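Local coordinates for RNA-dependent RNA polymerase (Farallon virus, PDB 6DX5), which probably works as the RNA-directed RNA polymerase of the virus, this piece of it being the viral OTU domain, a cysteine protease with deubiquitinase activity, at residues 37-46 / 166-177; 136-144 / 153-161. One frame throughout, in Å; residues are numbered along the deposited sequence.

Contact 1: 37-46 / 166-177; sequences CFFRAFAYLF and FNIVRCGAHFDA
Helix 37-46 lies on the hairpin of strands 166-171 and 174-177, with Cys37 at its N-terminal end beside His174: the cysteine-helix and histidine-strand layout of clan CA proteases, consistent with this being the Cys-His pair of an OTU active site. With chi1 at 56°, Cys37 SG stands between its own backbone N and carbonyl carbon and leans to the hairpin. There Cys37 SG accepts a nearly straight hydrogen bond from Phe175 N, 3.4 Å long. Cys37 SG also comes within 3.6 Å of His174 ND1, meeting the imidazole obliquely. The far nitrogen of that ring is anchored too, since His174 NE2 donates to Asp176 OD2 at 2.8 Å, reaching it from above the carboxylate plane. Asp176 is itself steadied by a salt bridge to Arg28 and by the backbone N of Val31, and so acts as a second shell behind the histidine.

The next residue, Phe38, turns its ring edge to a face of Phe175, the planes 73° apart, while Phe38 CB lies over that ring and Arg170 CG covers the opposite face. Ala41, with no more than a methyl, brings CB to 3.7 Å from Asp176 C and lets the helix approach strand 174-177 closely. Branched Leu45 packs a turn further along, its CG 3.8 Å from Ala177 CB and its CB 3.7 Å from Phe166 CD1, at the ring edge. Phe42 and Phe46 each direct an edge at a face of Phe166, in an aromatic cluster; the Phe166 side chain also borders a bound DTT molecule. Aromatic and aliphatic groups thus do most of the gripping, while the polar contacts gather at the helix start, where they probably set how thiol, imidazole and carboxylate face one another.

Contact 2: 136-144 / 153-161; sequences LNVTIVIWN and DVQKFGTDS
Val154 runs alongside Trp143 in the same direction, and its methyl CG2 sits over a face of the indole, 3.8 Å from the centroid of the Trp143 six-membered ring. Val141 CG1 shares that face, pressed tightly against Val154 CG2 at 3.5 Å; compact branched residues suit such a flat surface. Farther along, Lys156 CG packs on Thr139 CG2, and the bent end of the lysine carries NZ to the carbonyl oxygens of Gly158 and Asp160, tying down the loop after the strand. Thr139 OG1 accepts from Asp160 N (3.0 Å) and donates to Asp160 OD2, approaching from above the carboxylate plane. Gly158, lacking a side chain, leaves room for this hydroxyl.

On the other face of the sheet the amides of Asn144 and Gln155 have planes only 16° apart. A bend at chi2 (102°) swings Gln155 NE2 to Asn144 OD1, 2.7 Å away, and a water joins Asn144 ND2 to Gln155 OE1. Between these faces, backbone hydrogen bonds of the antiparallel pairs, such as Ile142 N to Gln155 O (2.7 Å), set the register.

Asp153 reaches Arg170 of the second subunit in a salt bridge. Within the chain, strand 166-171 flanks 140-144, where Asn167 OD1 accepts a hydrogen bond from Trp143 NE1, while Phe157 and Ile140 pack on helix 126-136.

Overall arrangement
After the first three strands' worth of N-terminal chain, helix 37-47 supplies the first half of contact 1. The chain then builds its helices, 53-66 through 126-136, before entering strand 140-145. Contact 2 closes a short loop there, as a hairpin with strand 151-157, and the next strand, 166-171, leads into 174-180 to complete contact 1. The small loop of contact 2 therefore falls wholly within the long loop of contact 1, and the two do not cross. They meet where strands 140-145 and 166-171 are neighbours, with Ile168 N probably bonded to Val141 O, making one sheet whose middle is backed by helices 37-47 and 126-136.

Contact 1: 37-46 / 166-177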
# COMPACT_ATOMS: atom_id res chain seq x y z
N CYS A 37 -11.28 -13.56 7.47
CA CYS A 37 -12.28 -13.16 6.47
C CYS A 37 -11.68 -13.02 5.06
O CYS A 37 -12.38 -13.34 4.07
CB CYS A 37 -13.01 -11.87 6.89
SG CYS A 37 -11.90 -10.39 7.24
N PHE A 38 -10.43 -12.55 4.92
CA PHE A 38 -9.84 -12.54 3.57
C PHE A 38 -9.76 -13.95 3.01
O PHE A 38 -10.18 -14.21 1.88
CB PHE A 38 -8.43 -11.92 3.53
CG PHE A 38 -7.80 -12.07 2.16
CD1 PHE A 38 -6.87 -13.07 1.88
CD2 PHE A 38 -8.22 -11.28 1.09
CE1 PHE A 38 -6.36 -13.25 0.59
CE2 PHE A 38 -7.70 -11.45 -0.20
CZ PHE A 38 -6.80 -12.44 -0.43
N PHE A 39 -9.22 -14.89 3.80
CA PHE A 39 -9.15 -16.27 3.31
C PHE A 39 -10.54 -16.80 3.00
O PHE A 39 -10.73 -17.51 2.01
CB PHE A 39 -8.42 -17.16 4.33
CG PHE A 39 -7.01 -16.71 4.64
CD1 PHE A 39 -6.11 -16.46 3.60
CD2 PHE A 39 -6.60 -16.49 5.95
CE1 PHE A 39 -4.78 -16.02 3.86
CE2 PHE A 39 -5.29 -16.05 6.24
CZ PHE A 39 -4.37 -15.82 5.17
N ARG A 40 -11.54 -16.44 3.85
CA ARG A 40 -12.92 -16.92 3.64
C ARG A 40 -13.55 -16.33 2.38
O ARG A 40 -14.27 -17.02 1.64
CB ARG A 40 -13.80 -16.55 4.84
CG ARG A 40 -13.46 -17.33 6.10
CD ARG A 40 -14.29 -16.82 7.32
NE ARG A 40 -14.08 -17.73 8.43
CZ ARG A 40 -14.80 -18.84 8.58
NH1 ARG A 40 -15.80 -19.10 7.72
NH2 ARG A 40 -14.54 -19.67 9.58
N ALA A 41 -13.31 -15.03 2.16
CA ALA A 41 -13.80 -14.40 0.93
C ALA A 41 -13.19 -15.08 -0.29
O ALA A 41 -13.91 -15.51 -1.21
CB ALA A 41 -13.48 -12.90 0.96
N PHE A 42 -11.88 -15.29 -0.28
CA PHE A 42 -11.30 -15.91 -1.47
C PHE A 42 -11.77 -17.36 -1.56
O PHE A 42 -12.18 -17.82 -2.64
CB PHE A 42 -9.75 -15.79 -1.46
CG PHE A 42 -9.12 -16.30 -2.71
CD1 PHE A 42 -9.11 -15.53 -3.87
CD2 PHE A 42 -8.61 -17.58 -2.77
CE1 PHE A 42 -8.55 -16.02 -5.05
CE2 PHE A 42 -8.06 -18.11 -3.95
CZ PHE A 42 -8.02 -17.31 -5.10
N ALA A 43 -11.82 -18.09 -0.45
CA ALA A 43 -12.28 -19.47 -0.55
C ALA A 43 -13.73 -19.52 -1.09
O ALA A 43 -14.09 -20.43 -1.86
CB ALA A 43 -12.16 -20.15 0.82
N TYR A 44 -14.56 -18.56 -0.72
CA TYR A 44 -15.92 -18.59 -1.24
C TYR A 44 -15.94 -18.47 -2.76
O TYR A 44 -16.65 -19.22 -3.44
CB TYR A 44 -16.77 -17.49 -0.61
CG TYR A 44 -18.16 -17.54 -1.19
CD1 TYR A 44 -19.13 -18.41 -0.69
CD2 TYR A 44 -18.49 -16.73 -2.26
CE1 TYR A 44 -20.42 -18.46 -1.24
CE2 TYR A 44 -19.79 -16.76 -2.81
CZ TYR A 44 -20.73 -17.63 -2.30
OH TYR A 44 -22.01 -17.62 -2.86
N LEU A 45 -15.14 -17.54 -3.32
CA LEU A 45 -15.15 -17.37 -4.78
C LEU A 45 -14.46 -18.53 -5.47
O LEU A 45 -14.92 -19.00 -6.51
CB LEU A 45 -14.45 -16.08 -5.20
CG LEU A 45 -15.13 -14.83 -4.66
CD1 LEU A 45 -14.35 -13.56 -5.02
CD2 LEU A 45 -16.54 -14.81 -5.23
N PHE A 46 -13.35 -18.99 -4.90
CA PHE A 46 -12.50 -19.90 -5.63
C PHE A 46 -12.98 -21.34 -5.48
O PHE A 46 -12.95 -22.10 -6.46
CB PHE A 46 -11.05 -19.76 -5.12
CG PHE A 46 -10.01 -20.44 -6.04
CD1 PHE A 46 -9.73 -19.91 -7.30
CD2 PHE A 46 -9.35 -21.58 -5.64
CE1 PHE A 46 -8.81 -20.53 -8.16
CE2 PHE A 46 -8.40 -22.19 -6.47
CZ PHE A 46 -8.13 -21.67 -7.74
N PHE A 166 -11.09 -12.63 -9.49
CA PHE A 166 -11.80 -12.86 -8.24
C PHE A 166 -11.85 -11.53 -7.53
O PHE A 166 -10.80 -10.94 -7.26
CB PHE A 166 -11.09 -13.94 -7.43
CG PHE A 166 -11.06 -15.27 -8.14
CD1 PHE A 166 -12.16 -16.11 -8.09
CD2 PHE A 166 -10.01 -15.59 -8.99
CE1 PHE A 166 -12.19 -17.30 -8.80
CE2 PHE A 166 -10.00 -16.78 -9.68
CZ PHE A 166 -11.08 -17.66 -9.60
N ASN A 167 -13.05 -11.03 -7.27
CA ASN A 167 -13.23 -9.66 -6.80
C ASN A 167 -13.59 -9.72 -5.32
O ASN A 167 -14.52 -10.44 -4.92
CB ASN A 167 -14.35 -8.94 -7.58
CG ASN A 167 -13.94 -8.56 -8.98
OD1 ASN A 167 -13.30 -7.52 -9.20
ND2 ASN A 167 -14.27 -9.42 -9.95
N ILE A 168 -12.88 -8.94 -4.51
CA ILE A 168 -13.10 -8.94 -3.08
C ILE A 168 -13.30 -7.51 -2.65
O ILE A 168 -12.64 -6.62 -3.19
CB ILE A 168 -11.91 -9.63 -2.39
CG1 ILE A 168 -11.89 -11.11 -2.84
CG2 ILE A 168 -11.93 -9.44 -0.87
CD1 ILE A 168 -10.98 -11.94 -2.08
N VAL A 169 -14.26 -7.25 -1.75
CA VAL A 169 -14.48 -5.90 -1.26
C VAL A 169 -13.89 -5.83 0.14
O VAL A 169 -13.95 -6.80 0.90
CB VAL A 169 -15.97 -5.53 -1.25
CG1 VAL A 169 -16.78 -6.50 -0.36
CG2 VAL A 169 -16.20 -4.11 -0.75
N ARG A 170 -13.33 -4.68 0.49
CA ARG A 170 -12.70 -4.49 1.78
C ARG A 170 -13.27 -3.23 2.39
O ARG A 170 -13.15 -2.14 1.80
CB ARG A 170 -11.18 -4.34 1.66
CG ARG A 170 -10.53 -4.16 3.04
CD ARG A 170 -9.07 -3.78 2.94
NE ARG A 170 -8.43 -4.06 4.23
CZ ARG A 170 -7.11 -4.08 4.44
NH1 ARG A 170 -6.26 -3.81 3.44
NH2 ARG A 170 -6.66 -4.38 5.65
N CYS A 171 -13.85 -3.35 3.59
CA CYS A 171 -14.41 -2.19 4.30
C CYS A 171 -13.71 -2.12 5.65
O CYS A 171 -13.96 -2.96 6.52
CB CYS A 171 -15.93 -2.32 4.45
SG CYS A 171 -16.67 -0.71 5.06
N GLY A 172 -12.79 -1.16 5.81
CA GLY A 172 -11.86 -1.17 6.93
C GLY A 172 -11.04 -2.46 7.05
O GLY A 172 -10.24 -2.85 6.17
N ALA A 173 -11.19 -3.13 8.18
CA ALA A 173 -10.47 -4.38 8.38
C ALA A 173 -11.18 -5.57 7.76
O ALA A 173 -10.58 -6.64 7.67
CB ALA A 173 -10.27 -4.65 9.88
N HIS A 174 -12.43 -5.42 7.29
CA HIS A 174 -13.21 -6.59 6.94
C HIS A 174 -13.26 -6.83 5.43
O HIS A 174 -13.50 -5.91 4.65
CB HIS A 174 -14.66 -6.47 7.50
CG HIS A 174 -15.45 -7.71 7.26
ND1 HIS A 174 -15.15 -8.90 7.87
CD2 HIS A 174 -16.41 -8.00 6.35
CE1 HIS A 174 -15.95 -9.86 7.41
NE2 HIS A 174 -16.73 -9.33 6.48
N PHE A 175 -13.13 -8.09 5.02
CA PHE A 175 -13.21 -8.49 3.61
C PHE A 175 -14.46 -9.33 3.39
O PHE A 175 -14.76 -10.21 4.19
CB PHE A 175 -11.99 -9.32 3.17
CG PHE A 175 -10.65 -8.60 3.26
CD1 PHE A 175 -10.10 -7.99 2.12
CD2 PHE A 175 -9.90 -8.62 4.43
CE1 PHE A 175 -8.83 -7.37 2.15
CE2 PHE A 175 -8.62 -7.98 4.50
CZ PHE A 175 -8.08 -7.35 3.35
N ASP A 176 -15.19 -9.07 2.28
CA ASP A 176 -16.27 -9.96 1.80
C ASP A 176 -16.02 -10.31 0.32
O ASP A 176 -15.17 -9.69 -0.35
CB ASP A 176 -17.66 -9.30 1.95
CG ASP A 176 -18.15 -9.22 3.40
OD1 ASP A 176 -18.77 -8.17 3.76
OD2 ASP A 176 -17.98 -10.24 4.18
N ALA A 177 -16.80 -11.27 -0.21
CA ALA A 177 -16.67 -11.68 -1.61
C ALA A 177 -17.59 -10.85 -2.49
O ALA A 177 -18.62 -10.36 -2.01
CB ALA A 177 -16.98 -13.16 -1.77

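Contact 2: 136-144 / 153-161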
# COMPACT_ATOMS: atom_id res chain seq x y z
N LEU A 136 -1.69 -19.44 -7.56
CA LEU A 136 -2.75 -20.11 -8.32
C LEU A 136 -2.85 -19.60 -9.75
O LEU A 136 -3.69 -20.08 -10.49
CB LEU A 136 -4.11 -19.96 -7.64
CG LEU A 136 -4.11 -20.44 -6.20
CD1 LEU A 136 -5.32 -19.91 -5.43
CD2 LEU A 136 -4.08 -21.98 -6.22
N ASN A 137 -2.01 -18.63 -10.15
CA ASN A 137 -2.08 -18.02 -11.49
C ASN A 137 -3.45 -17.39 -11.77
O ASN A 137 -4.05 -17.64 -12.81
CB ASN A 137 -1.73 -19.05 -12.58
CG ASN A 137 -1.53 -18.40 -13.92
OD1 ASN A 137 -1.19 -17.19 -13.99
ND2 ASN A 137 -1.72 -19.16 -14.99
N VAL A 138 -3.96 -16.60 -10.83
CA VAL A 138 -5.25 -15.94 -10.99
C VAL A 138 -5.06 -14.46 -10.70
O VAL A 138 -4.00 -14.04 -10.21
CB VAL A 138 -6.37 -16.49 -10.08
CG1 VAL A 138 -6.65 -17.91 -10.40
CG2 VAL A 138 -6.04 -16.29 -8.57
N THR A 139 -6.10 -13.69 -11.00
CA THR A 139 -6.16 -12.28 -10.69
C THR A 139 -7.12 -12.05 -9.52
O THR A 139 -8.27 -12.52 -9.53
CB THR A 139 -6.59 -11.51 -11.93
OG1 THR A 139 -5.59 -11.74 -12.92
CG2 THR A 139 -6.67 -10.01 -11.64
N ILE A 140 -6.65 -11.31 -8.53
CA ILE A 140 -7.49 -10.94 -7.39
C ILE A 140 -7.60 -9.42 -7.39
O ILE A 140 -6.57 -8.73 -7.47
CB ILE A 140 -6.92 -11.46 -6.06
CG1 ILE A 140 -6.84 -12.95 -6.12
CG2 ILE A 140 -7.84 -11.08 -4.84
CD1 ILE A 140 -6.00 -13.58 -4.95
N VAL A 141 -8.84 -8.92 -7.30
CA VAL A 141 -9.10 -7.49 -7.25
C VAL A 141 -9.60 -7.15 -5.86
O VAL A 141 -10.52 -7.80 -5.37
CB VAL A 141 -10.12 -7.08 -8.31
CG1 VAL A 141 -10.30 -5.62 -8.30
CG2 VAL A 141 -9.66 -7.58 -9.70
N ILE A 142 -9.01 -6.13 -5.23
CA ILE A 142 -9.41 -5.68 -3.90
C ILE A 142 -10.05 -4.31 -4.06
O ILE A 142 -9.38 -3.35 -4.46
CB ILE A 142 -8.24 -5.59 -2.91
CG1 ILE A 142 -7.38 -6.86 -2.91
CG2 ILE A 142 -8.79 -5.27 -1.50
CD1 ILE A 142 -8.00 -7.98 -2.21
N TRP A 143 -11.33 -4.20 -3.76
CA TRP A 143 -12.04 -2.93 -3.86
C TRP A 143 -12.17 -2.36 -2.45
O TRP A 143 -12.84 -2.95 -1.60
CB TRP A 143 -13.43 -3.10 -4.49
CG TRP A 143 -13.49 -3.73 -5.84
CD1 TRP A 143 -13.44 -5.06 -6.13
CD2 TRP A 143 -13.53 -3.04 -7.10
NE1 TRP A 143 -13.49 -5.25 -7.49
CE2 TRP A 143 -13.53 -4.03 -8.11
CE3 TRP A 143 -13.58 -1.69 -7.47
CZ2 TRP A 143 -13.57 -3.71 -9.48
CZ3 TRP A 143 -13.64 -1.37 -8.85
CH2 TRP A 143 -13.59 -2.38 -9.83
N ASN A 144 -11.53 -1.23 -2.20
CA ASN A 144 -11.64 -0.59 -0.90
C ASN A 144 -12.82 0.36 -0.95
O ASN A 144 -12.83 1.31 -1.76
CB ASN A 144 -10.34 0.15 -0.56
CG ASN A 144 -9.12 -0.75 -0.63
OD1 ASN A 144 -8.31 -0.66 -1.56
ND2 ASN A 144 -9.03 -1.67 0.30
N ASP A 153 -10.58 3.28 -3.64
CA ASP A 153 -9.61 2.94 -4.67
C ASP A 153 -9.60 1.42 -4.78
O ASP A 153 -10.31 0.72 -4.04
CB ASP A 153 -8.22 3.52 -4.39
CG ASP A 153 -7.76 3.27 -2.97
OD1 ASP A 153 -7.51 4.25 -2.21
OD2 ASP A 153 -7.67 2.07 -2.60
N VAL A 154 -8.81 0.91 -5.73
CA VAL A 154 -8.86 -0.52 -6.03
C VAL A 154 -7.49 -0.95 -6.52
O VAL A 154 -6.82 -0.21 -7.24
CB VAL A 154 -9.98 -0.82 -7.05
CG1 VAL A 154 -9.82 0.03 -8.25
CG2 VAL A 154 -9.99 -2.29 -7.43
N GLN A 155 -7.03 -2.13 -6.05
CA GLN A 155 -5.81 -2.79 -6.47
C GLN A 155 -6.17 -4.14 -7.08
O GLN A 155 -7.20 -4.76 -6.75
CB GLN A 155 -4.84 -3.05 -5.32
CG GLN A 155 -4.48 -1.88 -4.51
CD GLN A 155 -5.25 -1.85 -3.18
OE1 GLN A 155 -5.11 -2.75 -2.31
NE2 GLN A 155 -6.07 -0.80 -3.03
N LYS A 156 -5.27 -4.61 -7.93
CA LYS A 156 -5.44 -5.85 -8.70
C LYS A 156 -4.09 -6.57 -8.72
O LYS A 156 -3.10 -6.00 -9.15
CB LYS A 156 -5.92 -5.49 -10.10
CG LYS A 156 -6.08 -6.58 -11.16
CD LYS A 156 -6.83 -5.92 -12.33
CE LYS A 156 -6.08 -5.85 -13.66
NZ LYS A 156 -5.26 -7.04 -13.97
N PHE A 157 -4.04 -7.78 -8.18
CA PHE A 157 -2.89 -8.65 -8.31
C PHE A 157 -3.16 -9.56 -9.49
O PHE A 157 -4.14 -10.31 -9.46
CB PHE A 157 -2.67 -9.47 -7.05
CG PHE A 157 -2.38 -8.64 -5.84
CD1 PHE A 157 -1.06 -8.37 -5.49
CD2 PHE A 157 -3.39 -8.16 -5.02
CE1 PHE A 157 -0.75 -7.63 -4.37
CE2 PHE A 157 -3.07 -7.40 -3.89
CZ PHE A 157 -1.75 -7.17 -3.57
N GLY A 158 -2.33 -9.47 -10.52
CA GLY A 158 -2.56 -10.22 -11.74
C GLY A 158 -2.98 -9.32 -12.88
O GLY A 158 -3.32 -8.15 -12.71
N THR A 159 -2.95 -9.91 -14.09
CA THR A 159 -3.18 -9.17 -15.34
C THR A 159 -4.56 -9.35 -15.97
O THR A 159 -4.80 -8.74 -17.01
CB THR A 159 -2.15 -9.59 -16.39
OG1 THR A 159 -2.25 -11.00 -16.57
CG2 THR A 159 -0.76 -9.20 -15.94
N ASP A 160 -5.43 -10.21 -15.44
CA ASP A 160 -6.74 -10.37 -16.06
C ASP A 160 -7.63 -9.16 -15.80
O ASP A 160 -7.38 -8.34 -14.90
CB ASP A 160 -7.46 -11.62 -15.53
CG ASP A 160 -6.84 -12.91 -16.04
OD1 ASP A 160 -6.67 -13.04 -17.28
OD2 ASP A 160 -6.55 -13.79 -15.19
N SER A 161 -8.70 -9.07 -16.57
CA SER A 161 -9.67 -8.01 -16.41
C SER A 161 -10.61 -8.35 -15.26
O SER A 161 -10.70 -9.52 -14.81
CB SER A 161 -10.49 -7.82 -17.68
OG SER A 161 -11.05 -9.07 -18.00
O HOH W 1 -8.23 -14.77 -12.78
O HOH W 2 -6.53 -2.84 0.58